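Local coordinates for protein 4-hydroxybenzoyl-CoA thioesterase (Staphylococcus aureus, PDB 6FDG) that probably hydrolyses acyl-CoA thioesters as a hotdog-fold enzyme, acting as the DHNA-CoA thioesterase of the vitamin K2 pathway, at residues G24-W29 against K66-P71; Y92-E97 against L101-S106; F43-M48 against G52-V57; L35-K40 against S88-E93. All coordinates share one frame; numbering follows the deposited sequence.

Contact 1 (G24-W29 against K66-P71); sequences GNYATW and KSIFYP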
loop_
_atom_site.group_PDB
_atom_site.type_symbol
_atom_site.label_atom_id
_atom_site.label_comp_id
_atom_site.label_asym_id
_atom_site.label_seq_id
_atom_site.Cartn_x
_atom_site.Cartn_y
_atom_site.Cartn_z
ATOM N N GLY A 24 5.669 0.873 7.889
ATOM C CA GLY A 24 5.048 -0.358 7.361
ATOM C C GLY A 24 5.523 -0.749 6.024
ATOM O O GLY A 24 5.213 -1.912 5.632
ATOM N N ASN A 25 6.228 0.045 5.266
ATOM C CA ASN A 25 6.692 -0.272 3.905
ATOM C C ASN A 25 7.973 -1.021 3.920
ATOM O O ASN A 25 8.368 -1.605 2.877
ATOM C CB ASN A 25 6.813 1.008 3.040
ATOM C CG ASN A 25 5.522 1.634 2.785
ATOM O OD1 ASN A 25 4.485 0.977 2.717
ATOM N ND2 ASN A 25 5.519 2.969 2.563
ATOM N N TYR A 26 8.647 -1.127 5.048
ATOM C CA TYR A 26 9.946 -1.784 5.045
ATOM C C TYR A 26 9.810 -3.267 4.813
ATOM O O TYR A 26 10.710 -3.861 4.224
ATOM C CB TYR A 26 10.664 -1.497 6.368
ATOM C CG TYR A 26 11.259 -0.094 6.484
ATOM C CD1 TYR A 26 10.521 1.085 6.561
ATOM C CD2 TYR A 26 12.611 0.019 6.466
ATOM C CE1 TYR A 26 11.083 2.323 6.716
ATOM C CE2 TYR A 26 13.195 1.318 6.674
ATOM C CZ TYR A 26 12.407 2.384 6.777
ATOM O OH TYR A 26 13.040 3.649 6.997
ATOM N N ALA A 27 8.700 -3.902 5.206
ATOM C CA ALA A 27 8.512 -5.307 4.871
ATOM C C ALA A 27 8.563 -5.536 3.379
ATOM O O ALA A 27 9.119 -6.580 2.951
ATOM C CB ALA A 27 7.259 -5.816 5.484
ATOM N N THR A 28 8.035 -4.619 2.572
ATOM C CA THR A 28 8.097 -4.756 1.128
ATOM C C THR A 28 9.526 -4.698 0.639
ATOM O O THR A 28 9.917 -5.468 -0.265
ATOM C CB THR A 28 7.198 -3.745 0.409
ATOM O OG1 THR A 28 5.871 -3.967 0.870
ATOM C CG2 THR A 28 7.294 -3.797 -1.027
ATOM N N TRP A 29 10.327 -3.823 1.221
ATOM C CA TRP A 29 11.730 -3.752 0.820
ATOM C C TRP A 29 12.490 -4.994 1.241
ATOM O O TRP A 29 13.304 -5.490 0.434
ATOM C CB TRP A 29 12.415 -2.535 1.456
ATOM C CG TRP A 29 11.942 -1.217 0.868
ATOM C CD1 TRP A 29 10.982 -1.002 -0.017
ATOM C CD2 TRP A 29 12.481 0.081 1.197
ATOM N NE1 TRP A 29 10.839 0.365 -0.331
ATOM C CE2 TRP A 29 11.796 1.008 0.426
ATOM C CE3 TRP A 29 13.462 0.513 2.068
ATOM C CZ2 TRP A 29 12.089 2.386 0.405
ATOM C CZ3 TRP A 29 13.761 1.883 2.097
ATOM C CH2 TRP A 29 13.064 2.773 1.252
ATOM N N LYS A 66 17.674 4.939 11.935
ATOM C CA LYS A 66 17.612 6.263 11.350
ATOM C C LYS A 66 16.416 6.328 10.471
ATOM O O LYS A 66 16.184 5.387 9.673
ATOM C CB LYS A 66 18.885 6.586 10.478
ATOM C CG LYS A 66 20.167 6.607 11.245
ATOM C CD LYS A 66 21.265 7.132 10.326
ATOM C CE LYS A 66 22.244 8.077 11.016
ATOM N NZ LYS A 66 23.196 7.265 11.801
ATOM N N SER A 67 15.676 7.410 10.437
ATOM C CA SER A 67 14.683 7.661 9.403
ATOM C C SER A 67 15.249 7.674 8.013
ATOM O O SER A 67 16.482 8.100 7.812
ATOM C CB SER A 67 13.774 8.901 9.725
ATOM O OG SER A 67 12.990 8.608 10.851
ATOM N N ILE A 68 14.554 7.250 6.998
ATOM C CA ILE A 68 14.911 7.369 5.586
ATOM C C ILE A 68 14.014 8.436 4.989
ATOM O O ILE A 68 12.747 8.310 4.974
ATOM C CB ILE A 68 14.879 5.986 4.851
ATOM C CG1 ILE A 68 15.857 5.024 5.567
ATOM C CG2 ILE A 68 15.150 6.077 3.405
ATOM C CD1 ILE A 68 15.844 3.592 5.067
ATOM N N PHE A 69 14.645 9.613 4.659
ATOM C CA PHE A 69 13.906 10.733 4.065
ATOM C C PHE A 69 13.940 10.575 2.579
ATOM O O PHE A 69 14.963 10.318 1.953
ATOM C CB PHE A 69 14.545 12.019 4.454
ATOM C CG PHE A 69 14.374 12.382 5.951
ATOM C CD1 PHE A 69 15.289 11.910 6.850
ATOM C CD2 PHE A 69 13.334 13.182 6.354
ATOM C CE1 PHE A 69 15.163 12.203 8.195
ATOM C CE2 PHE A 69 13.190 13.554 7.716
ATOM C CZ PHE A 69 14.106 13.007 8.616
ATOM N N TYR A 70 12.788 10.647 1.930
ATOM C CA TYR A 70 12.657 10.600 0.510
ATOM C C TYR A 70 13.226 12.029 -0.152
ATOM O O TYR A 70 13.010 13.065 0.466
ATOM C CB TYR A 70 11.165 10.532 0.207
ATOM C CG TYR A 70 10.899 10.678 -1.259
ATOM C CD1 TYR A 70 10.952 9.623 -2.113
ATOM C CD2 TYR A 70 10.750 11.980 -1.844
ATOM C CE1 TYR A 70 10.832 9.778 -3.470
ATOM C CE2 TYR A 70 10.578 12.128 -3.196
ATOM C CZ TYR A 70 10.531 10.934 -3.976
ATOM O OH TYR A 70 10.421 11.126 -5.302
ATOM N N PRO A 71 13.816 11.966 -1.291
ATOM C CA PRO A 71 14.237 10.866 -2.102
ATOM C C PRO A 71 15.449 10.089 -1.455
ATOM O O PRO A 71 16.246 10.688 -0.670
ATOM C CB PRO A 71 14.570 11.456 -3.438
ATOM C CG PRO A 71 15.102 12.767 -3.052
ATOM C CD PRO A 71 14.330 13.248 -1.853
HETATM O O HOH W 1 11.655 5.849 7.553
HETATM O O HOH W 2 14.896 2.982 9.035
#

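Contact 2 (Y92-E97 against L101-S106); sequences YEIFNE and LATTGS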
loop_
_atom_site.group_PDB
_atom_site.type_symbol
_atom_site.label_atom_id
_atom_site.label_comp_id
_atom_site.label_asym_id
_atom_site.label_seq_id
_atom_site.Cartn_x
_atom_site.Cartn_y
_atom_site.Cartn_z
ATOM N N TYR A 92 18.523 -8.767 7.618
ATOM C CA TYR A 92 18.736 -7.650 6.725
ATOM C C TYR A 92 19.382 -6.462 7.401
ATOM O O TYR A 92 19.186 -6.195 8.609
ATOM C CB TYR A 92 17.399 -7.070 6.219
ATOM C CG TYR A 92 16.474 -8.165 5.672
ATOM C CD1 TYR A 92 15.585 -8.814 6.568
ATOM C CD2 TYR A 92 16.425 -8.478 4.355
ATOM C CE1 TYR A 92 14.763 -9.853 6.126
ATOM C CE2 TYR A 92 15.554 -9.504 3.888
ATOM C CZ TYR A 92 14.705 -10.120 4.778
ATOM O OH TYR A 92 13.798 -11.120 4.299
ATOM N N GLU A 93 20.128 -5.724 6.611
ATOM C CA GLU A 93 20.647 -4.360 7.010
ATOM C C GLU A 93 20.354 -3.443 5.871
ATOM O O GLU A 93 20.613 -3.776 4.714
ATOM C CB GLU A 93 22.187 -4.399 7.256
ATOM C CG GLU A 93 22.571 -5.174 8.448
ATOM C CD GLU A 93 24.095 -5.356 8.661
ATOM O OE1 GLU A 93 24.815 -5.216 7.696
ATOM O OE2 GLU A 93 24.381 -5.773 9.774
ATOM N N ILE A 94 19.849 -2.238 6.159
ATOM C CA ILE A 94 19.609 -1.236 5.136
ATOM C C ILE A 94 20.542 -0.033 5.354
ATOM O O ILE A 94 20.611 0.507 6.484
ATOM C CB ILE A 94 18.199 -0.692 5.131
ATOM C CG1 ILE A 94 17.175 -1.864 4.980
ATOM C CG2 ILE A 94 18.026 0.346 4.055
ATOM C CD1 ILE A 94 15.751 -1.400 4.940
ATOM N N PHE A 95 21.319 0.270 4.313
ATOM C CA PHE A 95 22.224 1.459 4.333
ATOM C C PHE A 95 21.634 2.488 3.485
ATOM O O PHE A 95 21.153 2.321 2.357
ATOM C CB PHE A 95 23.606 0.979 3.832
ATOM C CG PHE A 95 24.245 -0.075 4.678
ATOM C CD1 PHE A 95 25.059 0.245 5.801
ATOM C CD2 PHE A 95 24.018 -1.439 4.417
ATOM C CE1 PHE A 95 25.600 -0.728 6.654
ATOM C CE2 PHE A 95 24.577 -2.401 5.263
ATOM C CZ PHE A 95 25.351 -2.076 6.357
ATOM N N ASN A 96 21.760 3.747 4.004
ATOM C CA ASN A 96 21.333 4.899 3.253
ATOM C C ASN A 96 22.395 5.325 2.237
ATOM O O ASN A 96 23.443 4.763 2.162
ATOM C CB ASN A 96 20.781 5.969 4.187
ATOM C CG ASN A 96 21.846 6.776 4.928
ATOM O OD1 ASN A 96 23.044 6.569 4.651
ATOM N ND2 ASN A 96 21.445 7.433 5.973
ATOM N N GLU A 97 22.103 6.442 1.530
ATOM C CA GLU A 97 22.981 6.910 0.435
ATOM C C GLU A 97 24.347 7.411 0.966
ATOM O O GLU A 97 25.439 7.366 0.287
ATOM C CB GLU A 97 22.219 8.073 -0.269
ATOM C CG GLU A 97 22.036 7.832 -1.680
ATOM C CD GLU A 97 21.323 8.981 -2.346
ATOM O OE1 GLU A 97 21.953 10.011 -2.676
ATOM O OE2 GLU A 97 20.125 8.850 -2.595
ATOM N N LEU A 101 24.170 2.876 8.499
ATOM C CA LEU A 101 23.160 1.814 8.868
ATOM C C LEU A 101 21.849 2.423 9.353
ATOM O O LEU A 101 21.842 3.141 10.408
ATOM C CB LEU A 101 23.741 0.934 9.885
ATOM C CG LEU A 101 22.790 -0.280 10.290
ATOM C CD1 LEU A 101 22.561 -1.178 9.138
ATOM C CD2 LEU A 101 23.336 -0.917 11.527
ATOM N N ALA A 102 20.808 2.343 8.513
ATOM C CA ALA A 102 19.509 2.953 8.811
ATOM C C ALA A 102 18.549 2.005 9.572
ATOM O O ALA A 102 17.670 2.403 10.283
ATOM C CB ALA A 102 18.884 3.516 7.634
ATOM N N THR A 103 18.664 0.702 9.250
ATOM C CA THR A 103 17.677 -0.282 9.681
ATOM C C THR A 103 18.247 -1.667 9.708
ATOM O O THR A 103 19.103 -1.997 8.865
ATOM C CB THR A 103 16.508 -0.315 8.573
ATOM O OG1 THR A 103 16.372 0.885 7.917
ATOM C CG2 THR A 103 15.285 -0.864 9.150
ATOM N N THR A 104 17.810 -2.486 10.639
ATOM C CA THR A 104 18.081 -3.903 10.666
ATOM C C THR A 104 16.782 -4.626 10.802
ATOM O O THR A 104 15.722 -4.013 11.105
ATOM C CB THR A 104 19.004 -4.335 11.796
ATOM O OG1 THR A 104 18.443 -4.040 13.058
ATOM C CG2 THR A 104 20.342 -3.556 11.680
ATOM N N GLY A 105 16.735 -5.928 10.473
ATOM C CA GLY A 105 15.478 -6.676 10.762
ATOM C C GLY A 105 15.639 -8.090 10.370
ATOM O O GLY A 105 16.788 -8.578 10.007
ATOM N N SER A 106 14.564 -8.853 10.436
ATOM C CA SER A 106 14.564 -10.249 10.114
ATOM C C SER A 106 13.197 -10.697 9.700
ATOM O O SER A 106 12.162 -10.078 10.042
ATOM C CB SER A 106 15.039 -11.117 11.257
ATOM O OG SER A 106 14.240 -10.993 12.402
#

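Contact 3 (F43-M48 against G52-V57); sequences FSYADM and GIISPV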
loop_
_atom_site.group_PDB
_atom_site.type_symbol
_atom_site.label_atom_id
_atom_site.label_comp_id
_atom_site.label_asym_id
_atom_site.label_seq_id
_atom_site.Cartn_x
_atom_site.Cartn_y
_atom_site.Cartn_z
ATOM N N PHE A 43 17.866 -19.306 -8.061
ATOM C CA PHE A 43 16.507 -19.886 -8.002
ATOM C C PHE A 43 15.431 -18.861 -8.245
ATOM O O PHE A 43 15.620 -17.665 -8.195
ATOM C CB PHE A 43 16.293 -20.533 -6.626
ATOM C CG PHE A 43 17.290 -21.614 -6.297
ATOM C CD1 PHE A 43 17.167 -22.867 -6.923
ATOM C CD2 PHE A 43 18.342 -21.429 -5.451
ATOM C CE1 PHE A 43 18.114 -23.867 -6.640
ATOM C CE2 PHE A 43 19.356 -22.341 -5.252
ATOM C CZ PHE A 43 19.224 -23.617 -5.866
ATOM N N SER A 44 14.221 -19.256 -8.502
ATOM C CA SER A 44 13.163 -18.363 -8.837
ATOM C C SER A 44 12.004 -18.679 -7.936
ATOM O O SER A 44 11.429 -19.778 -7.986
ATOM C CB SER A 44 12.722 -18.645 -10.258
ATOM O OG SER A 44 11.479 -18.012 -10.493
ATOM N N TYR A 45 11.574 -17.709 -7.129
ATOM C CA TYR A 45 10.404 -17.901 -6.375
ATOM C C TYR A 45 9.146 -18.110 -7.229
ATOM O O TYR A 45 8.263 -18.906 -6.938
ATOM C CB TYR A 45 10.206 -16.768 -5.372
ATOM C CG TYR A 45 8.952 -16.993 -4.554
ATOM C CD1 TYR A 45 8.842 -18.028 -3.622
ATOM C CD2 TYR A 45 7.836 -16.169 -4.656
ATOM C CE1 TYR A 45 7.680 -18.314 -2.961
ATOM C CE2 TYR A 45 6.689 -16.359 -3.958
ATOM C CZ TYR A 45 6.558 -17.470 -3.074
ATOM O OH TYR A 45 5.435 -17.732 -2.422
ATOM N N ALA A 46 9.062 -17.419 -8.391
ATOM C CA ALA A 46 7.873 -17.671 -9.238
ATOM C C ALA A 46 7.835 -19.157 -9.699
ATOM O O ALA A 46 6.747 -19.709 -9.845
ATOM C CB ALA A 46 7.933 -16.739 -10.455
ATOM N N ASP A 47 9.004 -19.765 -9.909
ATOM C CA ASP A 47 9.048 -21.227 -10.239
ATOM C C ASP A 47 8.615 -22.102 -9.100
ATOM O O ASP A 47 7.875 -23.067 -9.324
ATOM C CB ASP A 47 10.421 -21.691 -10.611
ATOM C CG ASP A 47 10.886 -21.232 -11.959
ATOM O OD1 ASP A 47 10.093 -20.769 -12.787
ATOM O OD2 ASP A 47 12.133 -21.334 -12.138
ATOM N N MET A 48 8.858 -21.748 -7.839
ATOM C CA MET A 48 8.314 -22.440 -6.708
ATOM C C MET A 48 6.798 -22.364 -6.687
ATOM O O MET A 48 6.047 -23.361 -6.476
ATOM C CB MET A 48 8.933 -21.844 -5.406
ATOM C CG MET A 48 8.310 -22.389 -4.172
ATOM S SD MET A 48 9.082 -21.814 -2.633
ATOM C CE MET A 48 10.491 -22.882 -2.555
ATOM N N GLY A 52 2.788 -25.073 -7.057
ATOM C CA GLY A 52 1.794 -25.095 -6.060
ATOM C C GLY A 52 2.250 -24.963 -4.600
ATOM O O GLY A 52 1.584 -25.325 -3.723
ATOM N N ILE A 53 3.449 -24.363 -4.459
ATOM C CA ILE A 53 4.028 -24.134 -3.131
ATOM C C ILE A 53 4.197 -22.615 -2.941
ATOM O O ILE A 53 4.620 -21.982 -3.830
ATOM C CB ILE A 53 5.370 -24.859 -2.984
ATOM C CG1 ILE A 53 5.216 -26.407 -3.148
ATOM C CG2 ILE A 53 6.029 -24.590 -1.599
ATOM C CD1 ILE A 53 4.286 -27.004 -2.164
ATOM N N ILE A 54 3.775 -22.146 -1.765
ATOM C CA ILE A 54 3.954 -20.704 -1.388
ATOM C C ILE A 54 4.810 -20.682 -0.164
ATOM O O ILE A 54 4.737 -21.528 0.708
ATOM C CB ILE A 54 2.657 -20.078 -0.939
ATOM C CG1 ILE A 54 1.624 -20.178 -2.036
ATOM C CG2 ILE A 54 2.863 -18.590 -0.664
ATOM C CD1 ILE A 54 0.297 -19.776 -1.527
ATOM N N SER A 55 5.498 -19.497 -0.015
ATOM C CA SER A 55 6.375 -19.234 1.108
ATOM C C SER A 55 5.978 -17.931 1.873
ATOM O O SER A 55 6.572 -16.870 1.522
ATOM C CB SER A 55 7.777 -19.172 0.655
ATOM O OG SER A 55 8.688 -19.132 1.701
ATOM N N PRO A 56 5.142 -18.066 2.817
ATOM C CA PRO A 56 4.792 -16.869 3.588
ATOM C C PRO A 56 5.692 -16.590 4.725
ATOM O O PRO A 56 6.345 -17.457 5.330
ATOM C CB PRO A 56 3.413 -17.205 4.086
ATOM C CG PRO A 56 3.447 -18.698 4.337
ATOM C CD PRO A 56 4.270 -19.183 3.186
ATOM N N VAL A 57 5.720 -15.292 5.053
ATOM C CA VAL A 57 6.380 -14.794 6.343
ATOM C C VAL A 57 5.624 -15.170 7.524
ATOM O O VAL A 57 4.407 -14.835 7.577
ATOM C CB VAL A 57 6.580 -13.293 6.200
ATOM C CG1 VAL A 57 7.087 -12.765 7.520
ATOM C CG2 VAL A 57 7.542 -12.994 5.115
#

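Contact 4 (L35-K40 against S88-E93); sequences LDYISK and SVYKYE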
loop_
_atom_site.group_PDB
_atom_site.type_symbol
_atom_site.label_atom_id
_atom_site.label_comp_id
_atom_site.label_asym_id
_atom_site.label_seq_id
_atom_site.Cartn_x
_atom_site.Cartn_y
_atom_site.Cartn_z
ATOM N N LEU A 35 13.926 -11.791 -2.324
ATOM C CA LEU A 35 13.700 -12.401 -3.637
ATOM C C LEU A 35 14.963 -12.174 -4.491
ATOM O O LEU A 35 15.228 -13.072 -5.372
ATOM C CB LEU A 35 12.421 -11.857 -4.249
ATOM C CG LEU A 35 11.126 -12.368 -3.606
ATOM C CD1 LEU A 35 9.907 -11.575 -4.128
ATOM C CD2 LEU A 35 10.871 -13.855 -3.883
ATOM N N ASP A 36 15.679 -11.068 -4.317
ATOM C CA ASP A 36 16.919 -10.840 -5.067
ATOM C C ASP A 36 17.942 -11.824 -4.558
ATOM O O ASP A 36 18.749 -12.385 -5.360
ATOM C CB ASP A 36 17.389 -9.384 -4.818
ATOM C CG ASP A 36 18.580 -8.969 -5.663
ATOM O OD1 ASP A 36 18.602 -9.290 -6.873
ATOM O OD2 ASP A 36 19.470 -8.332 -5.049
ATOM N N TYR A 37 18.074 -12.108 -3.258
ATOM C CA TYR A 37 18.985 -13.115 -2.685
ATOM C C TYR A 37 18.696 -14.440 -3.378
ATOM O O TYR A 37 19.609 -15.152 -3.845
ATOM C CB TYR A 37 18.851 -13.193 -1.167
ATOM C CG TYR A 37 19.645 -14.247 -0.523
ATOM C CD1 TYR A 37 19.190 -15.570 -0.445
ATOM C CD2 TYR A 37 20.897 -13.969 0.066
ATOM C CE1 TYR A 37 19.911 -16.566 0.168
ATOM C CE2 TYR A 37 21.644 -14.945 0.705
ATOM C CZ TYR A 37 21.179 -16.245 0.749
ATOM O OH TYR A 37 21.953 -17.242 1.400
ATOM N N ILE A 38 17.444 -14.874 -3.390
ATOM C CA ILE A 38 17.114 -16.167 -3.942
ATOM C C ILE A 38 17.508 -16.186 -5.420
ATOM O O ILE A 38 18.017 -17.290 -5.872
ATOM C CB ILE A 38 15.572 -16.369 -3.702
ATOM C CG1 ILE A 38 15.261 -16.536 -2.226
ATOM C CG2 ILE A 38 15.034 -17.535 -4.605
ATOM C CD1 ILE A 38 13.769 -16.529 -1.919
ATOM N N SER A 39 17.187 -15.194 -6.162
ATOM C CA SER A 39 17.606 -15.203 -7.570
ATOM C C SER A 39 19.107 -15.341 -7.736
ATOM O O SER A 39 19.695 -16.107 -8.526
ATOM C CB SER A 39 17.056 -13.976 -8.232
ATOM O OG SER A 39 17.238 -13.853 -9.612
ATOM N N LYS A 40 19.847 -14.567 -6.989
ATOM C CA LYS A 40 21.328 -14.607 -7.067
ATOM C C LYS A 40 21.854 -15.903 -6.666
ATOM O O LYS A 40 22.956 -16.345 -7.188
ATOM C CB LYS A 40 21.891 -13.408 -6.282
ATOM C CG LYS A 40 21.676 -12.107 -6.977
ATOM C CD LYS A 40 21.920 -10.837 -6.165
ATOM C CE LYS A 40 21.983 -9.640 -6.963
ATOM N NZ LYS A 40 22.099 -8.428 -6.125
ATOM N N SER A 88 13.217 -20.909 7.410
ATOM C CA SER A 88 14.444 -20.118 7.204
ATOM C C SER A 88 14.301 -18.767 7.926
ATOM O O SER A 88 13.138 -18.199 7.879
ATOM C CB SER A 88 14.713 -19.797 5.809
ATOM O OG SER A 88 15.048 -20.980 5.003
ATOM N N VAL A 89 15.335 -18.243 8.518
ATOM C CA VAL A 89 15.332 -16.868 9.076
ATOM C C VAL A 89 16.328 -16.061 8.267
ATOM O O VAL A 89 17.524 -16.384 8.219
ATOM C CB VAL A 89 15.701 -16.835 10.544
ATOM C CG1 VAL A 89 15.666 -15.391 11.073
ATOM C CG2 VAL A 89 14.721 -17.702 11.342
ATOM N N TYR A 90 15.850 -15.049 7.561
ATOM C CA TYR A 90 16.664 -14.076 6.826
ATOM C C TYR A 90 16.893 -12.904 7.719
ATOM O O TYR A 90 15.976 -12.458 8.462
ATOM C CB TYR A 90 15.977 -13.621 5.562
ATOM C CG TYR A 90 15.709 -14.652 4.514
ATOM C CD1 TYR A 90 14.733 -15.602 4.638
ATOM C CD2 TYR A 90 16.553 -14.722 3.395
ATOM C CE1 TYR A 90 14.536 -16.577 3.643
ATOM C CE2 TYR A 90 16.344 -15.692 2.376
ATOM C CZ TYR A 90 15.379 -16.559 2.581
ATOM O OH TYR A 90 15.145 -17.559 1.566
ATOM N N LYS A 91 18.080 -12.311 7.655
ATOM C CA LYS A 91 18.389 -11.035 8.308
ATOM C C LYS A 91 18.774 -10.045 7.256
ATOM O O LYS A 91 19.283 -10.344 6.165
ATOM C CB LYS A 91 19.520 -11.204 9.350
ATOM C CG LYS A 91 19.004 -11.802 10.645
ATOM C CD LYS A 91 20.077 -12.019 11.705
ATOM C CE LYS A 91 20.613 -10.693 12.150
ATOM N NZ LYS A 91 21.006 -10.883 13.635
ATOM N N TYR A 92 18.523 -8.767 7.618
ATOM C CA TYR A 92 18.736 -7.650 6.725
ATOM C C TYR A 92 19.382 -6.462 7.401
ATOM O O TYR A 92 19.186 -6.195 8.609
ATOM C CB TYR A 92 17.399 -7.070 6.219
ATOM C CG TYR A 92 16.474 -8.165 5.672
ATOM C CD1 TYR A 92 15.585 -8.814 6.568
ATOM C CD2 TYR A 92 16.425 -8.478 4.355
ATOM C CE1 TYR A 92 14.763 -9.853 6.126
ATOM C CE2 TYR A 92 15.554 -9.504 3.888
ATOM C CZ TYR A 92 14.705 -10.120 4.778
ATOM O OH TYR A 92 13.798 -11.120 4.299
ATOM N N GLU A 93 20.128 -5.724 6.611
ATOM C CA GLU A 93 20.647 -4.360 7.010
ATOM C C GLU A 93 20.354 -3.443 5.871
ATOM O O GLU A 93 20.613 -3.776 4.714
ATOM C CB GLU A 93 22.187 -4.399 7.256
ATOM C CG GLU A 93 22.571 -5.174 8.448
ATOM C CD GLU A 93 24.095 -5.356 8.661
ATOM O OE1 GLU A 93 24.815 -5.216 7.696
ATOM O OE2 GLU A 93 24.381 -5.773 9.774
#

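Contact 1 (G24-W29 against K66-P71)
I68 pushes the tip of its side chain into the angle between two aromatic rings, overlapping the hydroxyl end of Y26 and the outer rim of the W29 indole. Its chain is extended beyond CG1 (chi2 174°), which carries CD1 to 3.4 Å from Y26 OH and 3.8 Å from Y26 CE2, an oblique approach to the phenol. The same methyl reaches the indole at its edge, near the ring plane, with I68 CD1 4.0 Å from W29 CZ3. Both aromatic residues lie near the N-terminal end of helix 26-41 and point toward segment 66-71, in the loop between strands 57-64 and 73-83. The polar link between the segments is made by water. One molecule lies in the plane of the phenol, 2.7 Å from Y26 OH, and accepts from I68 N in a longer bond; the other, 2.8 Å from Y26 OH, donates to the carbonyl O of K66, also at 2.8 Å. On the helix side W29 NE1 is hydrogen-bonded to E14 OE2, which helps fix the indole, while Y26 and Y64 meet edge-to-face. The contact thus joins helix and loop in the hotdog fold. Its chemistry is mixed: the buried phenol oxygen is packed by I68 CG1 and CD1 and is also bonded to two waters, which relay it to I68 N and K66 O, groups it does not bond directly.

Contact 2 (Y92-E97 against L101-S106)
I94 and T103 face each other in the antiparallel beta hairpin of strands 88-95 and 101-113, and a classic beta bulge interrupts the pairing here. The carbonyl O of I94 receives two N-H groups of the bulge, from A102 N at 2.7 Å, nearly along the C=O axis, and from T103 N in a weak bond of 3.4 Å. I94 N returns a nearly straight bond to T103 O, 2.8 Å long with an angle of 168° at the hydrogen. Two residues of one strand therefore sit opposite one of the other, and F95 pairs with L101 rather than with A102. Further along, Y92 and G105 form a hydrogen-bonded pair through both their N-H groups, and between these rungs E93 and T104 make a non-hydrogen-bonded pair. On the face of E93, F95, L101 and T104, L101 CD1 lies over one face of the F95 ring as a CH-pi contact, 4.2 Å from the ring centroid, and also touches E93 CB at 3.7 Å. The anti placement of L101 CG relative to its backbone N (chi1 -177°) helps bring the methyl there. The other face carries Y92, I94 and T103, with I94 and T103 side by side and covered by Y26 of helix 26-41. Outside the segments, Y92 stacks on F30, and its hydroxyl is bonded to T107 OG1 and R34 NH2. The phenol's edge runs along the partner backbone, with Y92 CD1 3.7 Å from G105 O.

Contact 3 (F43-M48 against G52-V57)
The carbonyl O of M48, on helix 45-50, points to the chain where it re-emerges in segment 52-57 and accepts from I53 N in a weak bond of 3.4 Å. G52 makes this return with a positive phi of 78°, and at its backbone angles a side chain would press on the preceding carbonyl. At the other end of the helix segment S44 is the N-cap: its OG accepts from D47 N at 3.1 Å, and its carbonyl O takes the N-H of M48. A second, stronger link comes from a side chain. Y45 has CG anti to its backbone N (chi1 -179°), which sends the phenol across to the chain just after strand 53-54, where Y45 OH accepts from S55 N at 3.0 Å in an almost straight bond of 164°. S55 CB approaches the same ring obliquely, 3.7 Å from Y45 CE1. The phenol oxygen also has a weak bond with E49 OE2. Alongside, M48 CG lies 4.0 Å from I53 CB. S55 OG turns to the carbonyl O of I110, tying this segment to strand 101-113, against which strand 53-54 pairs. The helix-turn-strand unit packs against both helix 26-41, through L35 on Y45, and helix 127-141, through W129 on M48; M18 of the second subunit and Y70 of the third pack on Y45.

Contact 4 (L35-K40 against S88-E93)
Y90 turns the edge of its ring toward the face of Y37 in an offset edge-to-face (T-shaped) pair, and together with I38 the two tyrosines form the tightly packed part of this helix-on-sheet contact. The planes stand at 90° and the centroids are 6.0 Å apart, so the rings touch near their margins, with Y90 CE2 4.0 Å from Y37 CD1. Y37 reaches the sheet because its CG is anti to the backbone N (chi1 175°), directing the ring outward from the helix. One residue on, I38 meets the phenol at roughly a right angle; its CD1 lies 3.9 Å from Y90 OH. That buried hydroxyl is bonded to Y133 OH of helix 127-141, so its polar need is met by a third element while its flank is packed by isoleucine. Away from the strand, D36 and K40 form a salt bridge within the helix, K40 NZ lying 2.8 Å from D36 OD2 on the syn side; T6, whose OG1 bonds to OD2, I148 and D150 cover them in part. S39, by contrast, is solvent-exposed and does not meet the strand. The contact is central to the hotdog fold, with helix 26-41 packed against strand 88-95. V80 of strand 73-83 touches both tyrosines, L109 of strand 101-113 packs on Y90, and helix 127-141 adds V136 beside Y37 and W129 beside I38.

Overall arrangement
All four contacts belong to one hotdog domain, in which helix 26-41 lies on a curved sheet. Contacts 1 and 4 use the two ends of that helix, about 17 Å apart between centres, and their segments alternate along the chain. Contacts 2 and 4 share Y92 and E93 on strand 88-95. Contact 1 adjoins contact 2, where K66 N lies 3.0 Å from A102 O. Contact 3 comes between the segments of both contact 1 and contact 4; it touches contact 4, F43 N lying 3.0 Å from I38 O. Contacts 1, 2, 4 and 3 thus follow one another by touch; contacts 1 and 3 meet the second and third subunits, and contact 4 the third through L35.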